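Local coordinates for jacalin-type lectin domain-containing protein (Musa acuminata, PDB 7KMV) that probably binds mannose and mannose-rich glycans as a mannose-specific jacalin-related lectin of banana, an antiviral form engineered for reduced mitogenicity, at residues A[21-26]-A[44-49]; A[112-117]-A[135-140]. The protein carries 1 engineered substitution. All blocks are in the same frame, centred on the assembly; numbering follows the deposited sequence.

Contact 1: A[21-26]-A[44-49]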
loop_
_atom_site.group_PDB
_atom_site.type_symbol
_atom_site.label_atom_id
_atom_site.label_comp_id
_atom_site.label_asym_id
_atom_site.label_seq_id
_atom_site.Cartn_x
_atom_site.Cartn_y
_atom_site.Cartn_z
ATOM N N GLY A 21 -7.605 7.334 13.888
ATOM C CA GLY A 21 -8.895 6.774 13.498
ATOM C C GLY A 21 -9.259 7.345 12.130
ATOM O O GLY A 21 -8.581 8.264 11.655
ATOM N N PRO A 22 -10.292 6.831 11.420
ATOM C CA PRO A 22 -10.639 7.432 10.116
ATOM C C PRO A 22 -11.434 8.723 10.266
ATOM O O PRO A 22 -12.143 8.897 11.260
ATOM C CB PRO A 22 -11.509 6.354 9.456
ATOM C CG PRO A 22 -12.191 5.683 10.619
ATOM C CD PRO A 22 -11.216 5.734 11.783
ATOM N N ALA A 23 -11.348 9.617 9.280
ATOM C CA ALA A 23 -12.124 10.861 9.300
ATOM C C ALA A 23 -12.692 11.113 7.928
ATOM O O ALA A 23 -11.982 10.962 6.931
ATOM C CB ALA A 23 -11.257 12.043 9.734
ATOM N N TYR A 24 -13.965 11.531 7.878
ATOM C CA TYR A 24 -14.673 11.822 6.628
ATOM C C TYR A 24 -14.060 13.007 5.883
ATOM O O TYR A 24 -14.129 13.075 4.655
ATOM C CB TYR A 24 -16.180 12.024 6.894
ATOM C CG TYR A 24 -16.849 10.745 7.353
ATOM C CD1 TYR A 24 -17.070 9.696 6.466
ATOM C CD2 TYR A 24 -17.219 10.565 8.682
ATOM C CE1 TYR A 24 -17.635 8.496 6.890
ATOM C CE2 TYR A 24 -17.770 9.361 9.122
ATOM C CZ TYR A 24 -17.979 8.330 8.220
ATOM O OH TYR A 24 -18.540 7.145 8.622
ATOM N N ARG A 25 -13.404 13.901 6.623
ATOM C CA ARG A 25 -12.767 15.058 6.042
ATOM C C ARG A 25 -11.467 15.375 6.765
ATOM O O ARG A 25 -11.472 15.539 7.979
ATOM C CB ARG A 25 -13.747 16.264 6.098
ATOM C CG ARG A 25 -13.122 17.641 5.907
ATOM C CD ARG A 25 -12.765 17.908 4.461
ATOM N NE ARG A 25 -12.140 19.220 4.303
ATOM C CZ ARG A 25 -11.517 19.632 3.205
ATOM N NH1 ARG A 25 -11.403 18.827 2.155
ATOM N NH2 ARG A 25 -10.994 20.847 3.151
ATOM N N ILE A 26 -10.362 15.459 6.014
ATOM C CA ILE A 26 -9.068 15.904 6.545
ATOM C C ILE A 26 -8.943 17.373 6.102
ATOM O O ILE A 26 -9.060 17.686 4.912
ATOM C CB ILE A 26 -7.889 15.004 6.079
ATOM C CG1 ILE A 26 -7.996 13.592 6.728
ATOM C CG2 ILE A 26 -6.537 15.675 6.453
ATOM C CD1 ILE A 26 -7.131 12.516 6.051
ATOM N N PHE A 44 -8.751 17.420 11.352
ATOM C CA PHE A 44 -9.787 16.678 10.646
ATOM C C PHE A 44 -11.146 17.010 11.237
ATOM O O PHE A 44 -11.215 17.497 12.369
ATOM C CB PHE A 44 -9.495 15.165 10.745
ATOM C CG PHE A 44 -9.322 14.654 12.158
ATOM C CD1 PHE A 44 -10.424 14.260 12.915
ATOM C CD2 PHE A 44 -8.064 14.582 12.740
ATOM C CE1 PHE A 44 -10.265 13.831 14.234
ATOM C CE2 PHE A 44 -7.905 14.133 14.057
ATOM C CZ PHE A 44 -9.006 13.742 14.786
ATOM N N THR A 45 -12.221 16.747 10.469
ATOM C CA THR A 45 -13.588 17.008 10.927
ATOM C C THR A 45 -14.400 15.754 10.736
ATOM O O THR A 45 -14.355 15.160 9.656
ATOM C CB THR A 45 -14.187 18.243 10.201
ATOM O OG1 THR A 45 -13.372 19.379 10.479
ATOM C CG2 THR A 45 -15.615 18.550 10.640
ATOM N N ARG A 46 -15.083 15.310 11.805
ATOM C CA ARG A 46 -15.932 14.104 11.790
ATOM C C ARG A 46 -16.928 14.152 12.936
ATOM O O ARG A 46 -16.607 14.612 14.051
ATOM C CB ARG A 46 -15.103 12.804 11.877
ATOM C CG ARG A 46 -14.302 12.650 13.185
ATOM C CD ARG A 46 -13.454 11.397 13.157
ATOM N NE ARG A 46 -12.719 11.256 14.404
ATOM C CZ ARG A 46 -11.522 10.697 14.527
ATOM N NH1 ARG A 46 -10.897 10.201 13.461
ATOM N NH2 ARG A 46 -10.931 10.639 15.713
ATOM N N TYR A 47 -18.140 13.663 12.658
ATOM C CA TYR A 47 -19.231 13.572 13.628
ATOM C C TYR A 47 -19.573 14.930 14.291
ATOM O O TYR A 47 -20.039 14.952 15.428
ATOM C CB TYR A 47 -18.933 12.453 14.658
ATOM C CG TYR A 47 -18.737 11.117 13.985
ATOM C CD1 TYR A 47 -19.827 10.331 13.621
ATOM C CD2 TYR A 47 -17.465 10.669 13.635
ATOM C CE1 TYR A 47 -19.654 9.108 12.984
ATOM C CE2 TYR A 47 -17.280 9.441 13.006
ATOM C CZ TYR A 47 -18.379 8.672 12.671
ATOM O OH TYR A 47 -18.205 7.467 12.046
ATOM N N GLY A 48 -19.403 16.023 13.535
ATOM C CA GLY A 48 -19.771 17.374 13.945
ATOM C C GLY A 48 -18.712 18.182 14.672
ATOM O O GLY A 48 -18.989 19.315 15.075
ATOM N N LEU A 49 -17.488 17.625 14.833
ATOM C CA LEU A 49 -16.398 18.338 15.514
ATOM C C LEU A 49 -15.107 18.294 14.723
ATOM O O LEU A 49 -14.827 17.301 14.052
ATOM C CB LEU A 49 -16.136 17.742 16.905
ATOM C CG LEU A 49 -17.115 18.100 18.048
ATOM C CD1 LEU A 49 -16.625 17.499 19.329
ATOM C CD2 LEU A 49 -17.240 19.613 18.259
#
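Arg46 NH1 donates to Pro22 O at 2.8 Å and also to the carbonyl of Met20, so one guanidinium nitrogen ties down the chain entering strand 25-33. The bond to Pro22 is bent, 135° at the hydrogen, and NH1 lies above the carbonyl plane rather than on a lone pair. Arg46 gets there with an extended chain from CG to NE, which runs past Ala23, CD standing 4.1 Å from Ala23 CA. CE1 of the Phe44 ring sits over one face of the guanidinium, 3.4 Å above its plane, and backs the group from within its own strand. On that inner side Ala23 CB also packs on Phe44 CB at 3.7 Å. Beyond Arg46, Tyr24 turns the edge of its ring toward the face of Tyr47 in an offset edge-to-face pair, planes at 67°, with Tyr24 CE2 3.7 Å from Tyr47 CZ. The backbones join where Thr45 N bonds to Arg25 O at 2.9 Å; the return bond from Arg25 N to Thr45 O is weak. Thr45 OG1 turns instead to Asp27 and Thr50, while Arg25 reaches Glu68 O. The contact forms the open end of the antiparallel hairpin 25-33/37-46, with strand 49-56 flanking Phe44 and strand 132-140 packing against Pro22 and Tyr24.

Contact 2: A[112-117]-A[135-140]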
loop_
_atom_site.group_PDB
_atom_site.type_symbol
_atom_site.label_atom_id
_atom_site.label_comp_id
_atom_site.label_asym_id
_atom_site.label_seq_id
_atom_site.Cartn_x
_atom_site.Cartn_y
_atom_site.Cartn_z
ATOM N N PHE A 112 8.274 2.763 0.340
ATOM C CA PHE A 112 6.891 2.328 0.426
ATOM C C PHE A 112 6.027 3.334 -0.332
ATOM O O PHE A 112 6.362 4.515 -0.418
ATOM C CB PHE A 112 6.425 2.122 1.866
ATOM C CG PHE A 112 6.462 3.343 2.754
ATOM C CD1 PHE A 112 5.356 4.180 2.859
ATOM C CD2 PHE A 112 7.579 3.616 3.542
ATOM C CE1 PHE A 112 5.376 5.294 3.710
ATOM C CE2 PHE A 112 7.597 4.726 4.399
ATOM C CZ PHE A 112 6.495 5.557 4.478
ATOM N N SER A 113 4.938 2.853 -0.942
ATOM C CA SER A 113 4.047 3.728 -1.692
ATOM C C SER A 113 2.638 3.152 -1.668
ATOM O O SER A 113 2.470 1.928 -1.774
ATOM C CB SER A 113 4.520 3.897 -3.129
ATOM O OG SER A 113 4.651 2.650 -3.790
ATOM N N ILE A 114 1.651 4.038 -1.499
ATOM C CA ILE A 114 0.221 3.726 -1.483
ATOM C C ILE A 114 -0.449 4.602 -2.522
ATOM O O ILE A 114 -0.952 5.671 -2.194
ATOM C CB ILE A 114 -0.419 3.847 -0.059
ATOM C CG1 ILE A 114 0.191 2.807 0.900
ATOM C CG2 ILE A 114 -1.974 3.668 -0.069
ATOM C CD1 ILE A 114 -0.084 1.267 0.456
ATOM N N PRO A 115 -0.429 4.195 -3.803
ATOM C CA PRO A 115 -1.109 4.998 -4.825
ATOM C C PRO A 115 -2.579 4.582 -4.826
ATOM O O PRO A 115 -2.898 3.460 -5.201
ATOM C CB PRO A 115 -0.369 4.620 -6.127
ATOM C CG PRO A 115 0.492 3.417 -5.773
ATOM C CD PRO A 115 0.184 2.983 -4.389
ATOM N N VAL A 116 -3.469 5.447 -4.340
ATOM C CA VAL A 116 -4.887 5.066 -4.278
ATOM C C VAL A 116 -5.537 5.379 -5.627
ATOM O O VAL A 116 -5.797 6.552 -5.943
ATOM C CB VAL A 116 -5.613 5.735 -3.068
ATOM C CG1 VAL A 116 -7.020 5.165 -2.902
ATOM C CG2 VAL A 116 -4.820 5.551 -1.775
ATOM N N ALA A 117 -5.793 4.319 -6.423
ATOM C CA ALA A 117 -6.397 4.430 -7.765
ATOM C C ALA A 117 -7.890 4.727 -7.630
ATOM O O ALA A 117 -8.468 5.442 -8.446
ATOM C CB ALA A 117 -6.180 3.127 -8.546
ATOM N N ILE A 135 4.415 4.518 10.169
ATOM C CA ILE A 135 3.214 5.178 9.663
ATOM C C ILE A 135 2.363 4.169 8.857
ATOM O O ILE A 135 2.885 3.228 8.262
ATOM C CB ILE A 135 3.569 6.487 8.880
ATOM C CG1 ILE A 135 2.363 7.476 8.835
ATOM C CG2 ILE A 135 4.139 6.210 7.477
ATOM C CD1 ILE A 135 2.670 8.946 8.409
ATOM N N GLY A 136 1.066 4.371 8.912
ATOM C CA GLY A 136 0.054 3.601 8.204
ATOM C C GLY A 136 -1.074 4.546 7.854
ATOM O O GLY A 136 -1.107 5.671 8.375
ATOM N N VAL A 137 -2.018 4.109 6.980
ATOM C CA VAL A 137 -3.144 4.958 6.578
ATOM C C VAL A 137 -4.458 4.222 6.644
ATOM O O VAL A 137 -4.498 3.008 6.421
ATOM C CB VAL A 137 -2.969 5.588 5.157
ATOM C CG1 VAL A 137 -1.916 6.704 5.155
ATOM C CG2 VAL A 137 -2.659 4.532 4.084
ATOM N N TYR A 138 -5.539 4.968 6.883
ATOM C CA TYR A 138 -6.901 4.458 6.770
ATOM C C TYR A 138 -7.292 4.764 5.345
ATOM O O TYR A 138 -6.897 5.798 4.809
ATOM C CB TYR A 138 -7.860 5.218 7.703
ATOM C CG TYR A 138 -7.790 4.723 9.131
ATOM C CD1 TYR A 138 -6.867 5.254 10.028
ATOM C CD2 TYR A 138 -8.657 3.737 9.591
ATOM C CE1 TYR A 138 -6.816 4.817 11.354
ATOM C CE2 TYR A 138 -8.615 3.297 10.911
ATOM C CZ TYR A 138 -7.697 3.844 11.790
ATOM O OH TYR A 138 -7.669 3.405 13.093
ATOM N N LEU A 139 -8.108 3.881 4.740
ATOM C CA LEU A 139 -8.612 4.073 3.395
ATOM C C LEU A 139 -10.123 4.028 3.452
ATOM O O LEU A 139 -10.697 3.246 4.206
ATOM C CB LEU A 139 -8.088 2.975 2.452
ATOM C CG LEU A 139 -6.544 2.955 2.269
ATOM C CD1 LEU A 139 -6.124 1.779 1.466
ATOM C CD2 LEU A 139 -6.042 4.242 1.663
ATOM N N MET A 140 -10.755 4.894 2.681
ATOM C CA MET A 140 -12.214 4.952 2.629
ATOM C C MET A 140 -12.623 5.090 1.168
ATOM O O MET A 140 -11.840 5.601 0.379
ATOM C CB MET A 140 -12.665 6.206 3.385
ATOM C CG MET A 140 -13.055 5.940 4.812
ATOM S SD MET A 140 -13.637 7.446 5.678
ATOM C CE MET A 140 -14.544 8.221 4.429
#
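Two sheets of the jacalin-like beta-prism face each other here, strand 110-116 from one and strand 132-140 from another. The short segments run nearly parallel, 13° apart in direction, but their axes stay 9.7 Å from each other, so side chains alone bridge the gap and no hydrogen bond crosses it. At one end Phe112 and Ile135 cross at about a right angle: the far corner of the ring, CZ, meets the CG2 branch of Ile135 at 3.9 Å. The CB of Phe112 already points to the facing strand; with CG between the backbone N and the carbonyl carbon (chi1 61°), the ring brings CZ to Ile135. In the middle Ile114 offers its CG2 branch to Val137 CG2 at 4.3 Å and, more loosely, to Leu139 CD2. At the other end Val116 and Leu139 slide past one another in opposite directions, CG2 of the valine 3.9 Å from CD2 of the leucine. Trp10 stacks on Phe112, and Met76 fills in beside Phe112, Ile135 and Val137. Leu139 also packs on Leu139 of the second subunit, extending this apolar layer to the dimer interface. The arrangement is that of the beta-prism of jacalin-related lectins, in which three four-stranded antiparallel sheets enclose an apolar core.

Contact 2 lies in the core, every touching residue buried, whereas contact 1 is near the surface, its centre 16 Å from that of the chain. Contact 1 joins neighbouring strands of one sheet and the loop leading into it, combining backbone bonds, an arginine-carbonyl bond and a tyrosine pair; contact 2 spans two sheets with apolar side chains alone. They share no strand and their centres are about 17 Å apart, yet they touch directly: Tyr24 CD1 packs on Met140 CE at 3.6 Å, and Pro22 CD lies 3.7 Å from Tyr138 CE2. Segment 135-140 thus faces two ways, Val137 and Leu139 toward strand 110-116, Tyr138 and Met140 toward segment 21-26. The second subunit reaches contact 2 but not contact 1.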